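Side-chain contacts in cobalamin biosynthesis protein CobN (Mycobacterium tuberculosis, PDB 7C6O), which probably acts as the large catalytic subunit of cobaltochelatase, which inserts cobalt into a corrin precursor during cobalamin biosynthesis: residues L905-V910 and R960-L965; R1122-R1127 and T1169-L1174; R1127-M1132 and A1176-F1181. All coordinates share one frame; numbering follows the deposited sequence.

In the fold
Contacts 2 and 3 form one neighbourhood near the C-terminus, whereas contact 1 stands apart from them. The centres of contacts 2 and 3 lie about 8 Å apart; they share Arg-1127 and helix 1126-1132, and their other sides fall on consecutive helices, 1162-1174 and 1176-1185. Across that junction Tyr-1172 O and Asn-1178 ND2, 2.8 Å apart, join the two contacts. Contact 1 pairs a strand with a helix earlier in the chain, its centre about 48 Å from that of contact 2 and about 52 Å from that of contact 3. None of the three includes Asp-125 or Ser-127, which bind the sodium ion seen in the crystal.

Contact 1 (L905-V910 and R960-L965); sequences LGVRPV and RLVADL
The carbonyl oxygen of Leu-905 meets two quite different groups: Arg-933 NH1 donates a hydrogen bond to it, and the methyl CG1 of Val-962 rests 3.7 Å from that same oxygen, Leu-905 O. The same guanidinium nitrogen also makes a weak bond to Gly-906 O. Arg-933 thus serves the carbonyls at the end of helix 896-905, while its side chain also touches Val-962, so that a charged residue borders an otherwise oily contact.

That helix closes in a Schellman motif. Gly-906 is its C-prime residue, with a phi of 85° that a residue lacking a beta carbon adopts readily; Val-907 N reaches back to the carbonyl five residues earlier, and Gly-906 N to the one three residues earlier. The chain then turns directly into strand 907-911, which pairs with strand 918-923 in a two-stranded antiparallel hairpin, Arg-908 sharing backbone bonds with Ala-922. Helix 949-963 brings Val-962, near its C-terminal end, up against this junction of helix and strand.

Across the junction, the valines carry the closest touch. Val-907 CG2 and Val-962 CG1 approach to 3.5 Å, tighter than usual for two methyl groups, with the side chains inclined to one another. In each valine the touching methyl lies anti to its own carbonyl carbon, while Val-907 turns its other methyl anti to the backbone N (chi1 177°). A branched, compact side chain suits both sites, since it brings a methyl forward close to the backbone. Leu-905 reaches further and touches more lightly, its CD2 lying 4.4 Å from Val-962 CG2. Val-974 of helix 973-985 touches both Leu-905 and Val-962, and Leu-921 of the partner strand packs on Val-907.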
# COMPACT_ATOMS: atom_id res chain seq x y z
N LEU A 905 -14.96 5.13 20.00
CA LEU A 905 -15.59 6.44 20.13
C LEU A 905 -17.11 6.35 20.22
O LEU A 905 -17.75 7.30 20.69
CB LEU A 905 -15.22 7.32 18.93
CG LEU A 905 -13.74 7.65 18.73
CD1 LEU A 905 -13.54 8.45 17.46
CD2 LEU A 905 -13.20 8.40 19.93
N GLY A 906 -17.70 5.24 19.78
CA GLY A 906 -19.15 5.12 19.77
C GLY A 906 -19.79 5.71 18.53
O GLY A 906 -20.88 6.30 18.62
N VAL A 907 -19.15 5.57 17.38
CA VAL A 907 -19.62 6.13 16.12
C VAL A 907 -19.72 5.01 15.10
O VAL A 907 -18.78 4.22 14.94
CB VAL A 907 -18.69 7.25 15.61
CG1 VAL A 907 -19.16 7.77 14.26
CG2 VAL A 907 -18.62 8.37 16.62
N ARG A 908 -20.85 4.95 14.41
CA ARG A 908 -21.12 3.95 13.39
C ARG A 908 -20.90 4.55 12.00
O ARG A 908 -21.25 5.71 11.77
CB ARG A 908 -22.56 3.44 13.50
CG ARG A 908 -22.82 2.13 12.78
CD ARG A 908 -24.31 1.81 12.77
NE ARG A 908 -24.93 2.08 14.06
CZ ARG A 908 -25.00 1.20 15.06
NH1 ARG A 908 -24.49 -0.01 14.92
NH2 ARG A 908 -25.59 1.54 16.20
N PRO A 909 -20.32 3.79 11.08
CA PRO A 909 -20.25 4.26 9.69
C PRO A 909 -21.61 4.19 9.02
O PRO A 909 -22.50 3.45 9.44
CB PRO A 909 -19.26 3.28 9.03
CG PRO A 909 -18.64 2.50 10.15
CD PRO A 909 -19.64 2.50 11.26
N VAL A 910 -21.76 4.99 7.97
CA VAL A 910 -22.96 5.01 7.14
C VAL A 910 -22.54 4.72 5.71
O VAL A 910 -21.72 5.45 5.14
CB VAL A 910 -23.70 6.36 7.23
CG1 VAL A 910 -24.91 6.36 6.31
CG2 VAL A 910 -24.12 6.64 8.67
N ARG A 960 -14.22 14.87 16.64
CA ARG A 960 -14.88 16.16 16.86
C ARG A 960 -16.38 15.99 17.04
O ARG A 960 -17.00 16.74 17.81
CB ARG A 960 -14.57 17.11 15.70
CG ARG A 960 -13.15 17.64 15.72
CD ARG A 960 -12.87 18.58 14.56
NE ARG A 960 -12.65 17.86 13.31
CZ ARG A 960 -13.54 17.77 12.33
NH1 ARG A 960 -14.72 18.37 12.44
NH2 ARG A 960 -13.25 17.08 11.24
N LEU A 961 -16.98 15.02 16.34
CA LEU A 961 -18.40 14.73 16.52
C LEU A 961 -18.72 14.43 17.98
O LEU A 961 -19.57 15.08 18.59
CB LEU A 961 -18.79 13.54 15.63
CG LEU A 961 -20.18 13.47 14.99
CD1 LEU A 961 -20.35 12.12 14.29
CD2 LEU A 961 -21.30 13.70 15.99
N VAL A 962 -18.04 13.44 18.56
CA VAL A 962 -18.35 13.02 19.92
C VAL A 962 -17.80 13.97 20.97
O VAL A 962 -18.33 14.02 22.08
CB VAL A 962 -17.84 11.59 20.20
CG1 VAL A 962 -18.53 10.61 19.28
CG2 VAL A 962 -16.33 11.51 20.04
N ALA A 963 -16.74 14.72 20.66
CA ALA A 963 -16.25 15.71 21.62
C ALA A 963 -17.27 16.80 21.86
O ALA A 963 -17.30 17.40 22.94
CB ALA A 963 -14.93 16.31 21.13
N ASP A 964 -18.14 17.06 20.88
CA ASP A 964 -19.09 18.15 20.96
C ASP A 964 -20.44 17.74 21.54
O ASP A 964 -21.26 18.62 21.84
CB ASP A 964 -19.30 18.76 19.57
CG ASP A 964 -19.47 20.27 19.62
OD1 ASP A 964 -18.55 20.95 20.10
OD2 ASP A 964 -20.52 20.76 19.17
N LEU A 965 -20.69 16.44 21.69
CA LEU A 965 -21.96 15.99 22.26
C LEU A 965 -22.03 16.35 23.74
O LEU A 965 -21.09 16.09 24.50
CB LEU A 965 -22.11 14.48 22.08
CG LEU A 965 -22.16 13.96 20.64
CD1 LEU A 965 -22.18 12.43 20.62
CD2 LEU A 965 -23.37 14.52 19.90

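Contact 2 (R1122-R1127 and T1169-L1174)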
# COMPACT_ATOMS: atom_id res chain seq x y z
N ARG A 1122 7.59 -20.10 17.24
CA ARG A 1122 8.34 -19.83 16.03
C ARG A 1122 9.83 -19.62 16.29
O ARG A 1122 10.66 -20.32 15.70
CB ARG A 1122 7.76 -18.60 15.32
CG ARG A 1122 8.08 -18.51 13.83
CD ARG A 1122 9.33 -17.69 13.57
NE ARG A 1122 9.16 -16.29 13.96
CZ ARG A 1122 10.15 -15.41 14.04
NH1 ARG A 1122 11.40 -15.79 13.77
NH2 ARG A 1122 9.90 -14.16 14.40
N VAL A 1123 10.17 -18.69 17.19
CA VAL A 1123 11.55 -18.21 17.31
C VAL A 1123 12.50 -19.36 17.62
O VAL A 1123 13.53 -19.52 16.95
CB VAL A 1123 11.64 -17.10 18.38
CG1 VAL A 1123 13.09 -16.71 18.61
CG2 VAL A 1123 10.83 -15.89 17.95
N VAL A 1124 12.19 -20.17 18.62
CA VAL A 1124 13.03 -21.30 18.99
C VAL A 1124 12.34 -22.63 18.68
O VAL A 1124 12.72 -23.67 19.23
CB VAL A 1124 13.46 -21.23 20.46
CG1 VAL A 1124 14.35 -20.02 20.69
CG2 VAL A 1124 12.26 -21.19 21.38
N ASN A 1125 11.34 -22.61 17.81
CA ASN A 1125 10.71 -23.84 17.35
C ASN A 1125 11.67 -24.59 16.44
O ASN A 1125 12.06 -24.05 15.40
CB ASN A 1125 9.41 -23.51 16.62
CG ASN A 1125 8.58 -24.74 16.30
OD1 ASN A 1125 9.11 -25.83 16.10
ND2 ASN A 1125 7.27 -24.57 16.26
N PRO A 1126 12.09 -25.81 16.78
CA PRO A 1126 13.06 -26.51 15.93
C PRO A 1126 12.58 -26.71 14.50
O PRO A 1126 13.42 -26.78 13.59
CB PRO A 1126 13.26 -27.86 16.65
CG PRO A 1126 12.06 -28.01 17.54
CD PRO A 1126 11.68 -26.62 17.95
N ARG A 1127 11.27 -26.77 14.27
CA ARG A 1127 10.76 -26.90 12.91
C ARG A 1127 11.05 -25.65 12.09
O ARG A 1127 11.41 -25.74 10.91
CB ARG A 1127 9.26 -27.20 12.92
CG ARG A 1127 8.91 -28.60 13.39
CD ARG A 1127 7.40 -28.83 13.36
NE ARG A 1127 6.81 -28.38 12.10
CZ ARG A 1127 6.82 -29.08 10.97
NH1 ARG A 1127 7.39 -30.28 10.94
NH2 ARG A 1127 6.26 -28.59 9.87
N THR A 1169 20.41 -17.16 22.85
CA THR A 1169 21.86 -17.25 22.68
C THR A 1169 22.29 -18.68 22.38
O THR A 1169 23.09 -18.92 21.47
CB THR A 1169 22.56 -16.72 23.93
OG1 THR A 1169 22.22 -15.34 24.12
CG2 THR A 1169 24.07 -16.84 23.80
N GLN A 1170 21.76 -19.64 23.13
CA GLN A 1170 22.19 -21.03 22.97
C GLN A 1170 21.71 -21.60 21.64
O GLN A 1170 22.48 -22.24 20.92
CB GLN A 1170 21.68 -21.87 24.14
CG GLN A 1170 22.07 -23.34 24.05
CD GLN A 1170 23.56 -23.54 23.98
OE1 GLN A 1170 24.33 -22.84 24.64
NE2 GLN A 1170 23.99 -24.50 23.17
N ARG A 1171 20.43 -21.38 21.30
CA ARG A 1171 19.88 -22.01 20.10
C ARG A 1171 20.43 -21.39 18.82
O ARG A 1171 20.70 -22.10 17.85
CB ARG A 1171 18.35 -21.92 20.11
CG ARG A 1171 17.68 -22.64 21.27
CD ARG A 1171 18.06 -24.11 21.30
NE ARG A 1171 17.45 -24.86 20.20
CZ ARG A 1171 17.87 -26.05 19.79
NH1 ARG A 1171 18.92 -26.62 20.38
NH2 ARG A 1171 17.26 -26.67 18.79
N TYR A 1172 20.60 -20.07 18.80
CA TYR A 1172 20.96 -19.38 17.57
C TYR A 1172 22.47 -19.30 17.36
O TYR A 1172 22.94 -19.48 16.23
CB TYR A 1172 20.40 -17.95 17.56
CG TYR A 1172 18.94 -17.83 17.15
CD1 TYR A 1172 18.05 -18.87 17.35
CD2 TYR A 1172 18.48 -16.67 16.55
CE1 TYR A 1172 16.72 -18.75 16.96
CE2 TYR A 1172 17.15 -16.54 16.16
CZ TYR A 1172 16.28 -17.58 16.37
OH TYR A 1172 14.97 -17.45 15.99
N VAL A 1173 23.24 -19.05 18.41
CA VAL A 1173 24.63 -18.63 18.30
C VAL A 1173 25.59 -19.73 18.75
O VAL A 1173 26.56 -20.04 18.06
CB VAL A 1173 24.87 -17.32 19.07
CG1 VAL A 1173 26.32 -16.86 18.93
CG2 VAL A 1173 23.91 -16.24 18.59
N LEU A 1174 25.34 -20.32 19.92
CA LEU A 1174 26.29 -21.26 20.50
C LEU A 1174 26.05 -22.70 20.06
O LEU A 1174 27.00 -23.50 20.05
CB LEU A 1174 26.24 -21.18 22.03
CG LEU A 1174 26.61 -19.81 22.62
CD1 LEU A 1174 26.58 -19.86 24.14
CD2 LEU A 1174 27.96 -19.35 22.11
O HOH W 1 14.98 -25.38 19.23
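One direct hydrogen bond crosses the contact: Tyr-1172 OH donates to Val-1123 O at 2.7 Å. The acceptor lies at the edge of the phenol ring, in its plane, and the hydroxyl approaches at a C=O...donor angle of 122°, tilted 30° from the carbonyl plane. Val-1123 ends helix 1111-1123. Four residues on, Arg-1127 N is occupied by Asn-1125 OD1, 3.0 Å away, which caps the start of helix 1126-1132.

A second polar link runs through water. Water 1 donates to Val-1124 O at 2.8 Å and weakly accepts from NH2 of Arg-1171, whose long side chain suits reaching from helix 1162-1174 toward the turn between helices 1111-1123 and 1126-1132.

Carbon contacts lie beside these bonds. The methyl Val-1123 CG1, anti to the backbone N (chi1 174°), sits 3.3 Å from the hydroxyl oxygen Tyr-1172 OH and 4.0 Å from Tyr-1172 CZ, the side chains meeting at about a right angle. Val-1124 CG1 lies 4.3 Å from the aliphatic Arg-1171 CG. Met-1143, Thr-1146 and Val-1147 of helix 1136-1157 also touch the tyrosine.

Because the buried phenol donates to a helix-terminal carbonyl, it is probably neutral, and tyrosine suits the site by pairing a greasy ring with a polar end.

Contact 3 (R1127-M1132 and A1176-F1181)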
# COMPACT_ATOMS: atom_id res chain seq x y z
N ARG A 1127 11.27 -26.77 14.27
CA ARG A 1127 10.76 -26.90 12.91
C ARG A 1127 11.05 -25.65 12.09
O ARG A 1127 11.41 -25.74 10.91
CB ARG A 1127 9.26 -27.20 12.92
CG ARG A 1127 8.91 -28.60 13.39
CD ARG A 1127 7.40 -28.83 13.36
NE ARG A 1127 6.81 -28.38 12.10
CZ ARG A 1127 6.82 -29.08 10.97
NH1 ARG A 1127 7.39 -30.28 10.94
NH2 ARG A 1127 6.26 -28.59 9.87
N TRP A 1128 10.90 -24.47 12.70
CA TRP A 1128 11.18 -23.23 11.98
C TRP A 1128 12.68 -23.03 11.79
O TRP A 1128 13.12 -22.60 10.72
CB TRP A 1128 10.59 -22.03 12.72
CG TRP A 1128 10.87 -20.74 12.02
CD1 TRP A 1128 10.19 -20.22 10.95
CD2 TRP A 1128 11.93 -19.82 12.31
NE1 TRP A 1128 10.76 -19.03 10.56
CE2 TRP A 1128 11.83 -18.76 11.38
CE3 TRP A 1128 12.95 -19.79 13.26
CZ2 TRP A 1128 12.70 -17.68 11.38
CZ3 TRP A 1128 13.82 -18.71 13.26
CH2 TRP A 1128 13.70 -17.67 12.33
N MET A 1129 13.48 -23.33 12.82
CA MET A 1129 14.92 -23.18 12.67
C MET A 1129 15.46 -24.11 11.59
O MET A 1129 16.31 -23.72 10.79
CB MET A 1129 15.62 -23.43 14.01
CG MET A 1129 15.29 -22.40 15.07
SD MET A 1129 16.33 -22.51 16.54
CE MET A 1129 17.93 -22.10 15.84
N ALA A 1130 14.97 -25.35 11.55
CA ALA A 1130 15.41 -26.28 10.51
C ALA A 1130 14.96 -25.81 9.13
O ALA A 1130 15.70 -25.98 8.15
CB ALA A 1130 14.87 -27.69 10.80
N ALA A 1131 13.77 -25.21 9.04
CA ALA A 1131 13.30 -24.67 7.77
C ALA A 1131 14.20 -23.55 7.27
O ALA A 1131 14.50 -23.48 6.07
CB ALA A 1131 11.86 -24.18 7.91
N MET A 1132 14.63 -22.66 8.16
CA MET A 1132 15.53 -21.59 7.72
C MET A 1132 16.89 -22.14 7.32
O MET A 1132 17.53 -21.59 6.42
CB MET A 1132 15.67 -20.54 8.83
CG MET A 1132 14.37 -19.86 9.22
SD MET A 1132 13.58 -18.94 7.88
CE MET A 1132 12.33 -20.10 7.33
N ALA A 1176 26.07 -25.90 18.07
CA ALA A 1176 27.06 -26.27 17.06
C ALA A 1176 26.44 -26.33 15.66
O ALA A 1176 27.02 -25.81 14.70
CB ALA A 1176 27.70 -27.61 17.41
N GLN A 1177 25.26 -26.94 15.54
CA GLN A 1177 24.65 -27.08 14.22
C GLN A 1177 24.27 -25.73 13.63
O GLN A 1177 24.52 -25.47 12.45
CB GLN A 1177 23.43 -28.00 14.30
CG GLN A 1177 22.76 -28.24 12.96
CD GLN A 1177 21.56 -29.17 13.05
OE1 GLN A 1177 21.14 -29.55 14.15
NE2 GLN A 1177 21.00 -29.54 11.91
N ASN A 1178 23.66 -24.86 14.44
CA ASN A 1178 23.25 -23.57 13.90
C ASN A 1178 24.44 -22.65 13.67
O ASN A 1178 24.46 -21.89 12.70
CB ASN A 1178 22.23 -22.90 14.83
CG ASN A 1178 21.27 -22.01 14.07
OD1 ASN A 1178 20.46 -22.49 13.28
ND2 ASN A 1178 21.35 -20.70 14.31
N ARG A 1179 25.44 -22.71 14.55
CA ARG A 1179 26.65 -21.91 14.36
C ARG A 1179 27.36 -22.28 13.06
O ARG A 1179 27.81 -21.40 12.32
CB ARG A 1179 27.59 -22.07 15.55
CG ARG A 1179 28.98 -21.50 15.29
CD ARG A 1179 29.28 -20.35 16.23
NE ARG A 1179 29.85 -20.81 17.49
CZ ARG A 1179 31.13 -20.66 17.82
NH1 ARG A 1179 31.96 -20.04 16.99
NH2 ARG A 1179 31.57 -21.10 18.99
N THR A 1180 27.49 -23.58 12.79
CA THR A 1180 28.10 -24.02 11.54
C THR A 1180 27.32 -23.50 10.34
O THR A 1180 27.92 -23.03 9.36
CB THR A 1180 28.18 -25.54 11.50
OG1 THR A 1180 29.08 -26.00 12.52
CG2 THR A 1180 28.65 -26.03 10.14
N PHE A 1181 25.99 -23.57 10.39
CA PHE A 1181 25.17 -23.05 9.31
C PHE A 1181 25.35 -21.55 9.15
O PHE A 1181 25.53 -21.05 8.03
CB PHE A 1181 23.70 -23.40 9.57
CG PHE A 1181 22.74 -22.57 8.77
CD1 PHE A 1181 22.56 -22.79 7.41
CD2 PHE A 1181 22.00 -21.56 9.38
CE1 PHE A 1181 21.68 -22.03 6.68
CE2 PHE A 1181 21.11 -20.79 8.64
CZ PHE A 1181 20.95 -21.03 7.29
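Met-1129 and Asn-1178 meet at about a right angle, the methyl CE of the methionine poised over a face of the asparagine amide. CE lies over the face, shifted toward the oxygen: 3.6 Å from Asn-1178 OD1 and 3.8 Å from Asn-1178 CG. A bend at the end of the methionine chain (chi3 64°) brings the methyl there, and a flexible thioether can bend to lay its methyl on a flat amide. The amide is fixed at both ends from outside: ND2 bonds to Tyr-1172 O, and OD1 accepts from Arg-1133 NH1.

The contact joins two short helices, 1126-1132 and 1176-1185, whose backbones are nearer at Met-1129 and Asn-1178 (CA atoms 8.4 Å apart) than at Met-1132 and Phe-1181 (CA atoms 9.9 Å apart). At this wider end an aromatic ring spans the gap: Phe-1181 CG is anti to the backbone N (chi1 162°), and its CZ comes 3.6 Å from Met-1132 O, the oxygen lying obliquely to the ring. Met-1132 itself turns its side chain away, with CG 3.4 Å above the Trp-1128 ring plane toward the rim. Helix 1136-1157 borders both pairs, through Met-1143 on Asn-1178 and Met-1132, and Ala-1140 on Phe-1181.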